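Local coordinates for protein CghA (Chaetomium globosum, PDB 6KBC) that is a two-domain protein of the calycin clan, rich in beta strands, that binds WK1 in a pocket, at residues D39-T44 with A75-A80; F51-E56 with A192-T197; Q93-P98 with P151-G156. All coordinates share one frame; numbering follows the deposited sequence.

Contact 1 of 3, residues D39-T44 with A75-A80; sequences DKLSPT and ASFRAA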
ATOM      1  N   ASP A  39     -23.519  -3.351  -2.030  1.00 52.40           N
ATOM      2  CA  ASP A  39     -24.625  -3.862  -1.227  1.00 53.17           C
ATOM      3  C   ASP A  39     -24.316  -5.199  -0.565  1.00 53.41           C
ATOM      4  O   ASP A  39     -24.505  -5.345   0.647  1.00 56.37           O
ATOM      5  CB  ASP A  39     -25.885  -3.975  -2.092  1.00 56.78           C
ATOM      6  CG  ASP A  39     -26.433  -2.615  -2.490  1.00 62.63           C
ATOM      7  OD1 ASP A  39     -26.734  -1.804  -1.585  1.00 63.77           O
ATOM      8  OD2 ASP A  39     -26.519  -2.336  -3.705  1.00 67.09           O
ATOM      9  N   LYS A  40     -23.858  -6.181  -1.336  1.00 51.25           N
ATOM     10  CA  LYS A  40     -23.431  -7.466  -0.808  1.00 49.53           C
ATOM     11  C   LYS A  40     -21.959  -7.653  -1.156  1.00 47.77           C
ATOM     12  O   LYS A  40     -21.504  -7.223  -2.220  1.00 43.25           O
ATOM     13  CB  LYS A  40     -24.256  -8.623  -1.400  1.00 52.68           C
ATOM     14  CG  LYS A  40     -25.654  -8.821  -0.799  1.00 58.18           C
ATOM     15  CD  LYS A  40     -25.681  -9.058   0.706  1.00 61.09           C
ATOM     16  CE  LYS A  40     -27.084  -9.485   1.142  1.00 64.74           C
ATOM     17  NZ  LYS A  40     -27.518  -8.804   2.401  1.00 65.15           N
ATOM     18  N   LEU A  41     -21.209  -8.288  -0.264  1.00 45.93           N
ATOM     19  CA  LEU A  41     -19.782  -8.490  -0.480  1.00 46.48           C
ATOM     20  C   LEU A  41     -19.551  -9.899  -1.011  1.00 47.74           C
ATOM     21  O   LEU A  41     -19.935 -10.883  -0.368  1.00 46.69           O
ATOM     22  CB  LEU A  41     -18.984  -8.249   0.803  1.00 45.88           C
ATOM     23  CG  LEU A  41     -17.461  -8.424   0.675  1.00 43.34           C
ATOM     24  CD1 LEU A  41     -16.832  -7.334  -0.196  1.00 41.54           C
ATOM     25  CD2 LEU A  41     -16.812  -8.457   2.049  1.00 39.33           C
ATOM     26  N   SER A  42     -18.932  -9.986  -2.185  1.00 46.48           N
ATOM     27  CA  SER A  42     -18.568 -11.280  -2.742  1.00 46.21           C
ATOM     28  C   SER A  42     -17.695 -12.048  -1.755  1.00 45.62           C
ATOM     29  O   SER A  42     -16.819 -11.462  -1.107  1.00 42.99           O
ATOM     30  CB  SER A  42     -17.828 -11.110  -4.068  1.00 46.45           C
ATOM     31  OG  SER A  42     -17.177 -12.317  -4.434  1.00 45.87           O
ATOM     32  N   PRO A  43     -17.902 -13.359  -1.609  1.00 47.80           N
ATOM     33  CA  PRO A  43     -17.098 -14.129  -0.649  1.00 46.22           C
ATOM     34  C   PRO A  43     -15.651 -14.331  -1.079  1.00 41.43           C
ATOM     35  O   PRO A  43     -14.868 -14.866  -0.289  1.00 41.64           O
ATOM     36  CB  PRO A  43     -17.841 -15.468  -0.566  1.00 45.77           C
ATOM     37  CG  PRO A  43     -18.520 -15.594  -1.887  1.00 49.82           C
ATOM     38  CD  PRO A  43     -18.906 -14.192  -2.291  1.00 50.24           C
ATOM     39  N   THR A  44     -15.271 -13.939  -2.294  1.00 39.64           N
ATOM     40  CA  THR A  44     -13.876 -14.021  -2.718  1.00 42.08           C
ATOM     41  C   THR A  44     -13.288 -12.650  -3.014  1.00 43.05           C
ATOM     42  O   THR A  44     -12.183 -12.568  -3.565  1.00 39.49           O
ATOM     43  CB  THR A  44     -13.720 -14.897  -3.962  1.00 39.85           C
ATOM     44  OG1 THR A  44     -14.446 -14.305  -5.043  1.00 40.63           O
ATOM     45  CG2 THR A  44     -14.243 -16.305  -3.695  1.00 40.57           C
ATOM     46  N   ALA A  75     -15.363 -12.468  10.068  1.00 51.07           N
ATOM     47  CA  ALA A  75     -14.536 -11.313  10.426  1.00 48.13           C
ATOM     48  C   ALA A  75     -13.995 -10.616   9.172  1.00 48.03           C
ATOM     49  O   ALA A  75     -12.791 -10.516   8.943  1.00 49.74           O
ATOM     50  CB  ALA A  75     -13.408 -11.748  11.352  1.00 44.04           C
ATOM     51  N   SER A  76     -14.922 -10.105   8.359  1.00 46.27           N
ATOM     52  CA  SER A  76     -14.553  -9.529   7.072  1.00 47.05           C
ATOM     53  C   SER A  76     -14.063  -8.094   7.164  1.00 42.39           C
ATOM     54  O   SER A  76     -13.461  -7.605   6.203  1.00 42.89           O
ATOM     55  CB  SER A  76     -15.738  -9.574   6.104  1.00 44.43           C
ATOM     56  OG  SER A  76     -15.933 -10.887   5.607  1.00 47.69           O
ATOM     57  N   PHE A  77     -14.330  -7.397   8.264  1.00 43.52           N
ATOM     58  CA  PHE A  77     -14.092  -5.961   8.355  1.00 41.91           C
ATOM     59  C   PHE A  77     -13.009  -5.694   9.382  1.00 42.88           C
ATOM     60  O   PHE A  77     -13.114  -6.123  10.537  1.00 41.95           O
ATOM     61  CB  PHE A  77     -15.371  -5.209   8.714  1.00 44.06           C
ATOM     62  CG  PHE A  77     -16.543  -5.630   7.897  1.00 45.29           C
ATOM     63  CD1 PHE A  77     -16.430  -5.719   6.520  1.00 42.46           C
ATOM     64  CD2 PHE A  77     -17.746  -5.963   8.495  1.00 48.69           C
ATOM     65  CE1 PHE A  77     -17.496  -6.116   5.748  1.00 45.64           C
ATOM     66  CE2 PHE A  77     -18.820  -6.368   7.726  1.00 50.25           C
ATOM     67  CZ  PHE A  77     -18.693  -6.448   6.351  1.00 50.28           C
ATOM     68  N   ARG A  78     -11.984  -4.963   8.963  1.00 39.51           N
ATOM     69  CA  ARG A  78     -10.720  -5.003   9.672  1.00 39.47           C
ATOM     70  C   ARG A  78      -9.943  -3.758   9.283  1.00 35.13           C
ATOM     71  O   ARG A  78      -9.897  -3.401   8.102  1.00 33.72           O
ATOM     72  CB  ARG A  78      -9.983  -6.289   9.276  1.00 41.56           C
ATOM     73  CG  ARG A  78      -8.751  -6.675  10.025  1.00 43.53           C
ATOM     74  CD  ARG A  78      -8.229  -7.940   9.351  1.00 42.14           C
ATOM     75  NE  ARG A  78      -9.182  -9.049   9.427  1.00 44.17           N
ATOM     76  CZ  ARG A  78      -9.274  -9.912  10.437  1.00 46.93           C
ATOM     77  NH1 ARG A  78      -8.429  -9.852  11.456  1.00 46.26           N
ATOM     78  NH2 ARG A  78     -10.187 -10.872  10.400  1.00 50.66           N
ATOM     79  N   ALA A  79      -9.382  -3.079  10.269  1.00 34.10           N
ATOM     80  CA  ALA A  79      -8.391  -2.037  10.032  1.00 34.22           C
ATOM     81  C   ALA A  79      -7.086  -2.623  10.535  1.00 34.76           C
ATOM     82  O   ALA A  79      -6.917  -2.815  11.744  1.00 34.69           O
ATOM     83  CB  ALA A  79      -8.733  -0.730  10.744  1.00 32.39           C
ATOM     84  N   ALA A  80      -6.191  -2.959   9.610  1.00 29.51           N
ATOM     85  CA  ALA A  80      -4.914  -3.558   9.973  1.00 33.56           C
ATOM     86  C   ALA A  80      -3.905  -2.434  10.142  1.00 26.94           C
ATOM     87  O   ALA A  80      -3.653  -1.681   9.198  1.00 27.53           O
ATOM     88  CB  ALA A  80      -4.439  -4.553   8.914  1.00 30.04           C
TER
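Leu41 reaches across to Ser76 and Phe77 with a single methyl, and this is the whole of the contact between 39-44 and 75-80. Its CD2 lies 4.3 Å from Ser76 CB and 4.4 Å from Phe77 CE1, meeting the phenyl ring obliquely. The nearest alpha carbons, those of Leu41 and Ser76, are still 9.2 Å apart, and the two segments together bury just 70 Å², so the gap is spanned by side chains. With CG trans to the main-chain nitrogen (chi1 -179°), the leucine stretches straight out from its loop and delivers its branched end to the strand. The other half of the packed part is built within 75-80: Ser76 CB sits 3.8 Å above the Phe77 ring plane, toward its rim, while Ser76 OG is hydrogen-bonded to Asp69 O.

The solvent side lies just before Leu41 in the loop. Asp39 and Lys40 are exposed and do not reach 75-80, although Lys40 NZ is hydrogen-bonded to Gln14 O. Ser42, by contrast, is buried against Pro20 and Trp37 although it makes no contact with 75-80; it closes an ST turn, in which Thr44 N donates to Ser42 OG over 3.3 Å at 166°. At the start of the other segment, Arg78 NH2 folds back to a lone pair of Ala75 O, 3.0 Å away in the carbonyl plane.

Leu10 of strand 6-10 touches both Leu41 and Phe77, and the Phe15 ring meets that of Phe77 at about 50°. The contact thus joins the loop before strand 46-54 to the start of strand 77-85, which is flanked by strands 60-69 and 90-96.

Contact 2 of 3, residues F51-E56 with A192-T197; sequences FDAMAE and ATVDLT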
ATOM      1  N   PHE A  51      -3.826   3.963   4.083  1.00 25.70           N
ATOM      2  CA  PHE A  51      -3.336   5.293   4.431  1.00 26.09           C
ATOM      3  C   PHE A  51      -2.050   5.114   5.217  1.00 21.51           C
ATOM      4  O   PHE A  51      -2.003   4.306   6.142  1.00 24.09           O
ATOM      5  CB  PHE A  51      -4.338   6.092   5.288  1.00 27.01           C
ATOM      6  CG  PHE A  51      -5.703   6.249   4.666  1.00 26.11           C
ATOM      7  CD1 PHE A  51      -6.639   5.232   4.755  1.00 29.63           C
ATOM      8  CD2 PHE A  51      -6.053   7.430   4.027  1.00 25.15           C
ATOM      9  CE1 PHE A  51      -7.909   5.388   4.185  1.00 29.83           C
ATOM     10  CE2 PHE A  51      -7.315   7.594   3.461  1.00 28.49           C
ATOM     11  CZ  PHE A  51      -8.240   6.568   3.543  1.00 28.81           C
ATOM     12  N   ASP A  52      -1.016   5.879   4.886  1.00 23.89           N
ATOM     13  CA  ASP A  52       0.214   5.707   5.640  1.00 26.27           C
ATOM     14  C   ASP A  52       0.913   7.042   5.835  1.00 23.89           C
ATOM     15  O   ASP A  52       0.518   8.076   5.288  1.00 24.78           O
ATOM     16  CB  ASP A  52       1.171   4.695   4.980  1.00 24.54           C
ATOM     17  CG  ASP A  52       1.539   5.067   3.559  1.00 29.00           C
ATOM     18  OD1 ASP A  52       1.493   6.277   3.223  1.00 28.44           O
ATOM     19  OD2 ASP A  52       1.892   4.149   2.774  1.00 30.10           O
ATOM     20  N   ALA A  53       1.981   6.993   6.620  1.00 23.22           N
ATOM     21  CA  ALA A  53       2.755   8.182   6.920  1.00 23.92           C
ATOM     22  C   ALA A  53       4.101   7.716   7.437  1.00 23.98           C
ATOM     23  O   ALA A  53       4.174   6.736   8.175  1.00 26.40           O
ATOM     24  CB  ALA A  53       2.056   9.035   7.978  1.00 23.34           C
ATOM     25  N   MET A  54       5.167   8.402   7.053  1.00 21.71           N
ATOM     26  CA  MET A  54       6.408   8.139   7.752  1.00 29.06           C
ATOM     27  C   MET A  54       7.201   9.416   7.857  1.00 28.11           C
ATOM     28  O   MET A  54       7.062  10.307   7.022  1.00 24.68           O
ATOM     29  CB  MET A  54       7.242   7.085   7.054  1.00 26.86           C
ATOM     30  CG  MET A  54       7.735   7.518   5.705  1.00 30.26           C
ATOM     31  SD  MET A  54       8.684   6.118   5.105  1.00 38.06           S
ATOM     32  CE  MET A  54      10.095   6.169   6.185  1.00 25.95           C
ATOM     33  N   ALA A  55       8.086   9.447   8.846  1.00 23.72           N
ATOM     34  CA  ALA A  55       8.959  10.592   9.030  1.00 27.83           C
ATOM     35  C   ALA A  55       9.956  10.644   7.887  1.00 28.48           C
ATOM     36  O   ALA A  55      10.366   9.612   7.349  1.00 26.40           O
ATOM     37  CB  ALA A  55       9.688  10.516  10.383  1.00 26.21           C
ATOM     38  N   GLU A  56      10.350  11.859   7.504  1.00 25.28           N
ATOM     39  CA  GLU A  56      11.227  11.970   6.346  1.00 28.55           C
ATOM     40  C   GLU A  56      12.604  11.375   6.614  1.00 28.84           C
ATOM     41  O   GLU A  56      13.349  11.115   5.663  1.00 27.26           O
ATOM     42  CB  GLU A  56      11.365  13.428   5.919  1.00 26.47           C
ATOM     43  CG  GLU A  56      12.386  14.194   6.702  1.00 36.20           C
ATOM     44  CD  GLU A  56      12.546  15.634   6.231  1.00 40.34           C
ATOM     45  OE1 GLU A  56      12.996  16.454   7.056  1.00 48.19           O
ATOM     46  OE2 GLU A  56      12.168  15.960   5.082  1.00 42.66           O
ATOM     47  N   ALA A 192       2.160  14.523   5.482  1.00 25.99           N
ATOM     48  CA  ALA A 192       1.438  13.724   6.449  1.00 23.77           C
ATOM     49  C   ALA A 192       1.631  14.317   7.835  1.00 28.37           C
ATOM     50  O   ALA A 192       2.709  14.821   8.166  1.00 28.13           O
ATOM     51  CB  ALA A 192       1.907  12.265   6.412  1.00 26.42           C
ATOM     52  N   THR A 193       0.570  14.308   8.625  1.00 28.45           N
ATOM     53  CA  THR A 193       0.701  14.539  10.048  1.00 30.88           C
ATOM     54  C   THR A 193       0.172  13.328  10.786  1.00 31.78           C
ATOM     55  O   THR A 193      -0.719  12.619  10.307  1.00 33.53           O
ATOM     56  CB  THR A 193      -0.042  15.798  10.521  1.00 30.59           C
ATOM     57  OG1 THR A 193      -1.452  15.534  10.552  1.00 37.68           O
ATOM     58  CG2 THR A 193       0.241  16.957   9.601  1.00 26.88           C
ATOM     59  N   VAL A 194       0.748  13.091  11.954  1.00 29.62           N
ATOM     60  CA  VAL A 194       0.324  12.019  12.831  1.00 26.76           C
ATOM     61  C   VAL A 194       0.259  12.565  14.248  1.00 26.15           C
ATOM     62  O   VAL A 194       1.146  13.305  14.681  1.00 27.13           O
ATOM     63  CB  VAL A 194       1.294  10.828  12.731  1.00 32.26           C
ATOM     64  CG1 VAL A 194       1.006   9.837  13.800  1.00 29.46           C
ATOM     65  CG2 VAL A 194       1.185  10.186  11.342  1.00 31.98           C
ATOM     66  N   ASP A 195      -0.785  12.193  14.975  1.00 26.68           N
ATOM     67  CA  ASP A 195      -0.849  12.540  16.390  1.00 32.54           C
ATOM     68  C   ASP A 195      -1.610  11.389  17.045  1.00 31.57           C
ATOM     69  O   ASP A 195      -2.840  11.391  17.123  1.00 32.27           O
ATOM     70  CB  ASP A 195      -1.506  13.900  16.603  1.00 32.43           C
ATOM     71  CG  ASP A 195      -1.596  14.292  18.070  1.00 37.45           C
ATOM     72  OD1 ASP A 195      -1.060  13.555  18.923  1.00 38.87           O
ATOM     73  OD2 ASP A 195      -2.143  15.381  18.355  1.00 40.02           O
ATOM     74  N   LEU A 196      -0.861  10.378  17.460  1.00 31.50           N
ATOM     75  CA  LEU A 196      -1.434   9.098  17.816  1.00 31.28           C
ATOM     76  C   LEU A 196      -0.925   8.686  19.183  1.00 32.21           C
ATOM     77  O   LEU A 196       0.200   9.017  19.566  1.00 29.98           O
ATOM     78  CB  LEU A 196      -1.060   8.007  16.778  1.00 31.28           C
ATOM     79  CG  LEU A 196      -1.745   8.062  15.412  1.00 32.50           C
ATOM     80  CD1 LEU A 196      -1.002   7.134  14.461  1.00 34.38           C
ATOM     81  CD2 LEU A 196      -3.193   7.639  15.519  1.00 30.49           C
ATOM     82  N   THR A 197      -1.759   7.936  19.899  1.00 30.42           N
ATOM     83  CA  THR A 197      -1.375   7.356  21.176  1.00 34.42           C
ATOM     84  C   THR A 197      -1.642   5.865  21.119  1.00 36.49           C
ATOM     85  O   THR A 197      -2.763   5.445  20.811  1.00 36.52           O
ATOM     86  CB  THR A 197      -2.135   8.002  22.343  1.00 35.32           C
ATOM     87  OG1 THR A 197      -1.915   9.411  22.308  1.00 35.41           O
ATOM     88  CG2 THR A 197      -1.643   7.453  23.672  1.00 39.52           C
TER
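Ala53 and Ala192 meet methyl to methyl between two strands of the N-terminal calycin-clan beta domain, 46-54 and 181-200. These strands are not direct partners: each pairs antiparallel with strand 223-231, and the contact between them is made by side chains alone.

The apolar group is small and buried. Ala53 CB and Ala192 CB are 3.6 Å apart, a close approach that the short side chains allow while their alpha carbons stand 5.7 Å from each other. Leu158 adds to the cover of Ala53, His160 to that of Ala192, and Met214 to that of Val194.

The polar groups lie to other sides. Asp52, whose beta carbon is directed away from 192-197, forms a salt bridge through OD2 with Arg246 NE on strand 239-249 and accepts from Gly225 N at OD1, so both carboxylate oxygens are held. On the other strand, Thr193 OG1 pairs with Thr159 OG1, and Asp195 makes a salt bridge to Arg213.

Val194 completes the apolar cluster with one branch: at chi1 170° CG1 lies trans to the main-chain nitrogen, while CG2, set trans to the carbonyl carbon, lies 3.7 Å from Ala53 CB.

Contact 3 of 3, residues Q93-P98 with P151-G156; sequences QHLVVP and PGRITG. With WK1 ((2S)-3-[(2S,4E)-4-[[(1R,2S,4aR,6S,8R,8aS)-2-[(E)-but-2-en-2-yl]-6,8-dimethyl-1,2,4a,5,6,7,8,8a-octahydronaphthalen-1-yl]-oxidanyl-methylidene]-3,5-bis(oxidanylidene)pyrrolidin-2-yl]-2-methyl-2-oxidanyl-propanoic acid), chain B.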
ATOM      1  N   GLN A  93      -1.657  -4.245  15.305  1.00 34.39           N
ATOM      2  CA  GLN A  93      -2.907  -4.835  15.745  1.00 38.66           C
ATOM      3  C   GLN A  93      -3.930  -4.682  14.637  1.00 35.65           C
ATOM      4  O   GLN A  93      -3.858  -3.756  13.825  1.00 30.61           O
ATOM      5  CB  GLN A  93      -3.430  -4.182  17.028  1.00 34.69           C
ATOM      6  CG  GLN A  93      -2.701  -4.573  18.292  1.00 41.57           C
ATOM      7  CD  GLN A  93      -3.407  -4.051  19.524  1.00 45.65           C
ATOM      8  OE1 GLN A  93      -4.619  -3.824  19.500  1.00 49.15           O
ATOM      9  NE2 GLN A  93      -2.657  -3.850  20.604  1.00 44.21           N
ATOM     10  N   HIS A  94      -4.874  -5.612  14.613  1.00 32.96           N
ATOM     11  CA  HIS A  94      -6.084  -5.489  13.822  1.00 37.80           C
ATOM     12  C   HIS A  94      -7.208  -5.007  14.719  1.00 38.55           C
ATOM     13  O   HIS A  94      -7.369  -5.496  15.840  1.00 39.87           O
ATOM     14  CB  HIS A  94      -6.477  -6.826  13.199  1.00 38.53           C
ATOM     15  CG  HIS A  94      -5.488  -7.343  12.204  1.00 41.23           C
ATOM     16  ND1 HIS A  94      -5.621  -8.572  11.594  1.00 42.73           N
ATOM     17  CD2 HIS A  94      -4.359  -6.791  11.701  1.00 38.85           C
ATOM     18  CE1 HIS A  94      -4.610  -8.759  10.764  1.00 42.62           C
ATOM     19  NE2 HIS A  94      -3.834  -7.689  10.805  1.00 40.98           N
ATOM     20  N   LEU A  95      -7.958  -4.032  14.231  1.00 38.56           N
ATOM     21  CA  LEU A  95      -9.244  -3.665  14.811  1.00 39.59           C
ATOM     22  C   LEU A  95     -10.298  -4.379  13.979  1.00 38.84           C
ATOM     23  O   LEU A  95     -10.625  -3.947  12.873  1.00 38.37           O
ATOM     24  CB  LEU A  95      -9.447  -2.157  14.797  1.00 35.15           C
ATOM     25  CG  LEU A  95      -8.346  -1.334  15.452  1.00 37.73           C
ATOM     26  CD1 LEU A  95      -8.697   0.146  15.375  1.00 36.94           C
ATOM     27  CD2 LEU A  95      -8.158  -1.781  16.885  1.00 41.51           C
ATOM     28  N   VAL A  96     -10.796  -5.494  14.488  1.00 42.37           N
ATOM     29  CA  VAL A  96     -11.852  -6.242  13.822  1.00 43.17           C
ATOM     30  C   VAL A  96     -13.190  -5.712  14.318  1.00 42.24           C
ATOM     31  O   VAL A  96     -13.436  -5.667  15.528  1.00 40.82           O
ATOM     32  CB  VAL A  96     -11.715  -7.746  14.096  1.00 42.57           C
ATOM     33  CG1 VAL A  96     -12.718  -8.531  13.257  1.00 44.96           C
ATOM     34  CG2 VAL A  96     -10.281  -8.207  13.823  1.00 45.24           C
ATOM     35  N   VAL A  97     -14.047  -5.304  13.388  1.00 44.87           N
ATOM     36  CA  VAL A  97     -15.295  -4.626  13.732  1.00 45.35           C
ATOM     37  C   VAL A  97     -16.445  -5.308  13.002  1.00 48.78           C
ATOM     38  O   VAL A  97     -16.250  -5.957  11.961  1.00 45.31           O
ATOM     39  CB  VAL A  97     -15.240  -3.118  13.387  1.00 42.56           C
ATOM     40  CG1 VAL A  97     -14.130  -2.438  14.173  1.00 42.87           C
ATOM     41  CG2 VAL A  97     -15.064  -2.913  11.892  1.00 41.76           C
ATOM     42  N   PRO A  98     -17.667  -5.185  13.534  1.00 48.85           N
ATOM     43  CA  PRO A  98     -18.841  -5.752  12.856  1.00 48.31           C
ATOM     44  C   PRO A  98     -19.485  -4.859  11.808  1.00 45.42           C
ATOM     45  O   PRO A  98     -20.332  -5.351  11.053  1.00 47.22           O
ATOM     46  CB  PRO A  98     -19.815  -5.987  14.023  1.00 52.73           C
ATOM     47  CG  PRO A  98     -19.487  -4.898  14.981  1.00 53.00           C
ATOM     48  CD  PRO A  98     -17.988  -4.722  14.897  1.00 49.21           C
ATOM     49  N   PRO A 151     -10.163   2.814  22.560  1.00 47.62           N
ATOM     50  CA  PRO A 151      -9.548   2.992  23.884  1.00 46.47           C
ATOM     51  C   PRO A 151      -8.876   1.719  24.377  1.00 45.16           C
ATOM     52  O   PRO A 151      -9.382   0.608  24.189  1.00 46.71           O
ATOM     53  CB  PRO A 151     -10.729   3.399  24.776  1.00 49.50           C
ATOM     54  CG  PRO A 151     -11.964   3.059  23.995  1.00 49.77           C
ATOM     55  CD  PRO A 151     -11.591   3.173  22.556  1.00 48.58           C
ATOM     56  N   GLY A 152      -7.706   1.890  24.992  1.00 45.57           N
ATOM     57  CA  GLY A 152      -6.893   0.764  25.399  1.00 47.33           C
ATOM     58  C   GLY A 152      -6.050   0.153  24.299  1.00 46.27           C
ATOM     59  O   GLY A 152      -5.351  -0.836  24.557  1.00 49.37           O
ATOM     60  N   ARG A 153      -6.091   0.708  23.084  1.00 44.67           N
ATOM     61  CA  ARG A 153      -5.287   0.219  21.966  1.00 41.62           C
ATOM     62  C   ARG A 153      -4.667   1.381  21.195  1.00 39.72           C
ATOM     63  O   ARG A 153      -3.448   1.575  21.239  1.00 39.60           O
ATOM     64  CB  ARG A 153      -6.140  -0.649  21.041  1.00 39.29           C
ATOM     65  CG  ARG A 153      -6.528  -1.993  21.646  1.00 44.94           C
ATOM     66  CD  ARG A 153      -7.905  -2.426  21.171  1.00 46.01           C
ATOM     67  NE  ARG A 153      -8.953  -1.602  21.770  1.00 49.07           N
ATOM     68  CZ  ARG A 153     -10.209  -1.562  21.341  1.00 47.80           C
ATOM     69  NH1 ARG A 153     -10.581  -2.293  20.298  1.00 48.77           N
ATOM     70  NH2 ARG A 153     -11.090  -0.778  21.946  1.00 49.30           N
ATOM     71  N   ILE A 154      -5.488   2.169  20.500  1.00 36.16           N
ATOM     72  CA  ILE A 154      -4.976   3.270  19.686  1.00 35.79           C
ATOM     73  C   ILE A 154      -6.015   4.382  19.621  1.00 35.19           C
ATOM     74  O   ILE A 154      -7.204   4.128  19.397  1.00 37.63           O
ATOM     75  CB  ILE A 154      -4.580   2.803  18.266  1.00 30.98           C
ATOM     76  CG1 ILE A 154      -4.032   3.978  17.447  1.00 35.29           C
ATOM     77  CG2 ILE A 154      -5.755   2.154  17.554  1.00 31.74           C
ATOM     78  CD1 ILE A 154      -3.522   3.586  16.067  1.00 32.89           C
ATOM     79  N   THR A 155      -5.561   5.621  19.802  1.00 35.37           N
ATOM     80  CA  THR A 155      -6.399   6.795  19.613  1.00 36.68           C
ATOM     81  C   THR A 155      -5.593   7.885  18.932  1.00 36.44           C
ATOM     82  O   THR A 155      -4.391   8.039  19.172  1.00 37.42           O
ATOM     83  CB  THR A 155      -6.946   7.350  20.941  1.00 40.89           C
ATOM     84  OG1 THR A 155      -5.854   7.802  21.749  1.00 40.92           O
ATOM     85  CG2 THR A 155      -7.732   6.295  21.695  1.00 38.08           C
ATOM     86  N   GLY A 156      -6.265   8.662  18.105  1.00 34.19           N
ATOM     87  CA  GLY A 156      -5.610   9.793  17.505  1.00 34.17           C
ATOM     88  C   GLY A 156      -5.921   9.863  16.042  1.00 32.10           C
ATOM     89  O   GLY A 156      -6.850   9.223  15.545  1.00 34.31           O
TER
HETATM   90  O   WK1 B 501      -1.683  -7.902   9.419  1.00 42.02           O
HETATM   91  C17 WK1 B 501      -1.136  -6.904   9.025  1.00 40.34           C
HETATM   92  O1  WK1 B 501      -0.969  -5.945   9.724  1.00 35.21           O
HETATM   93  C19 WK1 B 501      -0.632  -6.832   7.642  1.00 35.90           C
HETATM   94  O2  WK1 B 501      -0.751  -8.037   6.965  1.00 39.32           O
HETATM   95  C18 WK1 B 501       0.835  -6.530   7.676  1.00 35.48           C
HETATM   96  C20 WK1 B 501      -1.504  -5.788   7.003  1.00 35.40           C
HETATM   97  C22 WK1 B 501      -0.915  -5.298   5.743  1.00 33.71           C
HETATM   98  N   WK1 B 501      -1.539  -4.163   5.091  1.00 34.23           N
HETATM   99  C21 WK1 B 501      -1.659  -4.407   3.791  1.00 36.07           C
HETATM  100  O5  WK1 B 501      -2.171  -3.532   2.956  1.00 32.29           O
HETATM  101  C23 WK1 B 501      -0.776  -6.240   4.655  1.00 41.42           C
HETATM  102  O4  WK1 B 501      -0.267  -7.452   4.747  1.00 36.88           O
HETATM  103  C24 WK1 B 501      -1.197  -5.744   3.390  1.00 39.24           C
HETATM  104  C16 WK1 B 501      -1.147  -6.434   2.106  1.00 39.12           C
HETATM  105  O3  WK1 B 501      -0.663  -7.615   2.087  1.00 41.47           O
HETATM  106  C9  WK1 B 501      -1.513  -5.733   0.865  1.00 38.30           C
HETATM  107  C8  WK1 B 501      -0.169  -5.021   0.543  1.00 36.98           C
HETATM  108  C12 WK1 B 501       0.640  -4.424   1.676  1.00 35.88           C
HETATM  109  C13 WK1 B 501       0.562  -3.157   2.016  1.00 34.46           C
HETATM  110  C90 WK1 B 501       1.367  -2.602   3.141  1.00 36.67           C
HETATM  111  C14 WK1 B 501       1.569  -5.285   2.454  1.00 41.16           C
HETATM  112  C7  WK1 B 501       0.780  -5.923  -0.185  1.00 39.80           C
HETATM  113  C6  WK1 B 501       0.368  -6.531  -1.266  1.00 38.20           C
HETATM  114  C3  WK1 B 501      -1.102  -6.512  -1.536  1.00 38.41           C
HETATM  115  C4  WK1 B 501      -1.944  -6.635  -0.283  1.00 40.09           C
HETATM  116  C5  WK1 B 501      -3.371  -6.302  -0.676  1.00 43.32           C
HETATM  117  C11 WK1 B 501      -4.298  -6.585   0.464  1.00 41.11           C
HETATM  118  C2  WK1 B 501      -1.593  -7.411  -2.640  1.00 38.30           C
HETATM  119  C1  WK1 B 501      -2.899  -6.824  -3.070  1.00 38.08           C
HETATM  120  C10 WK1 B 501      -3.485  -7.418  -4.308  1.00 40.88           C
HETATM  121  C   WK1 B 501      -3.860  -6.994  -1.933  1.00 40.47           C
HETATM  122  O   HOH W   1      -3.647  -3.310  23.438  1.00 55.48           O
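Gln93 and Arg153 meet through the aliphatic part of the arginine: Gln93 OE1 lies 3.4 Å from Arg153 CG. The two side chains cross at about a right angle, yet the amide and guanidinium planes are nearly coplanar, 22° apart. Beside them, Leu95 CD1 rests 4.2 Å from Ile154 CG2, an apolar pair that also crosses at about a right angle. Leu95 CD2 approaches the guanidinium obliquely.

A water ties the polar side together. It accepts from Gln93 NE2 at 3.1 Å and donates to Gly152 O, so the amide is held to the turn at a point the side chains do not bridge directly.

The next shell fixes the guanidinium. Bends at chi2 and chi3 of Arg153 (chi3 -71°) turn the side chain back over its own turn. There Arg153 NH2 donates to Pro151 O at 3.1 Å; the acceptor lies in the guanidinium plane, and NE adds a weak bond to the same oxygen. Arg130 O and Thr131 OG1 take further bonds from NH2 and NH1. The backbone underneath is a classic beta bulge, with Arg153 and Ile154 both facing Ala150 at the start of strand 154-162.

On strand 90-96, His94 alternates with Gln93 and Leu95 and serves the ligand pocket instead. His94 NE2 donates to an oxygen of the carboxylic acid group of WK1, O, at 2.6 Å and 160°, with that oxygen at the ring edge in the ring plane. Behind it, a donor at Arg78 NH1 facing His94 ND1 is consistent with NE2 carrying the N-H that meets WK1. Bonds at both ring nitrogens probably hold the imidazole's rotation, with NE2 directed at the acid group of WK1.

Overall arrangement
Contact 3 is the middle term: its centre lies 17 Å from that of contact 1 and 17 Å from that of contact 2, whereas the centres of contacts 1 and 2 are 26 Å apart and the two do not touch. Strands 77-85 and 90-96 join contact 1 to contact 3, with Ala79 O 3.0 Å from Leu95 N, a probable hydrogen bond. Strands 154-162 and 181-200 join contact 3 to contact 2 in the same way, Thr197 N lying 2.7 Å from Thr155 O. WK1 is touched by His94 of contact 3 and Ala80 of contact 1, while the side chains of Leu41 and Ala53 each lie about 13 Å from it.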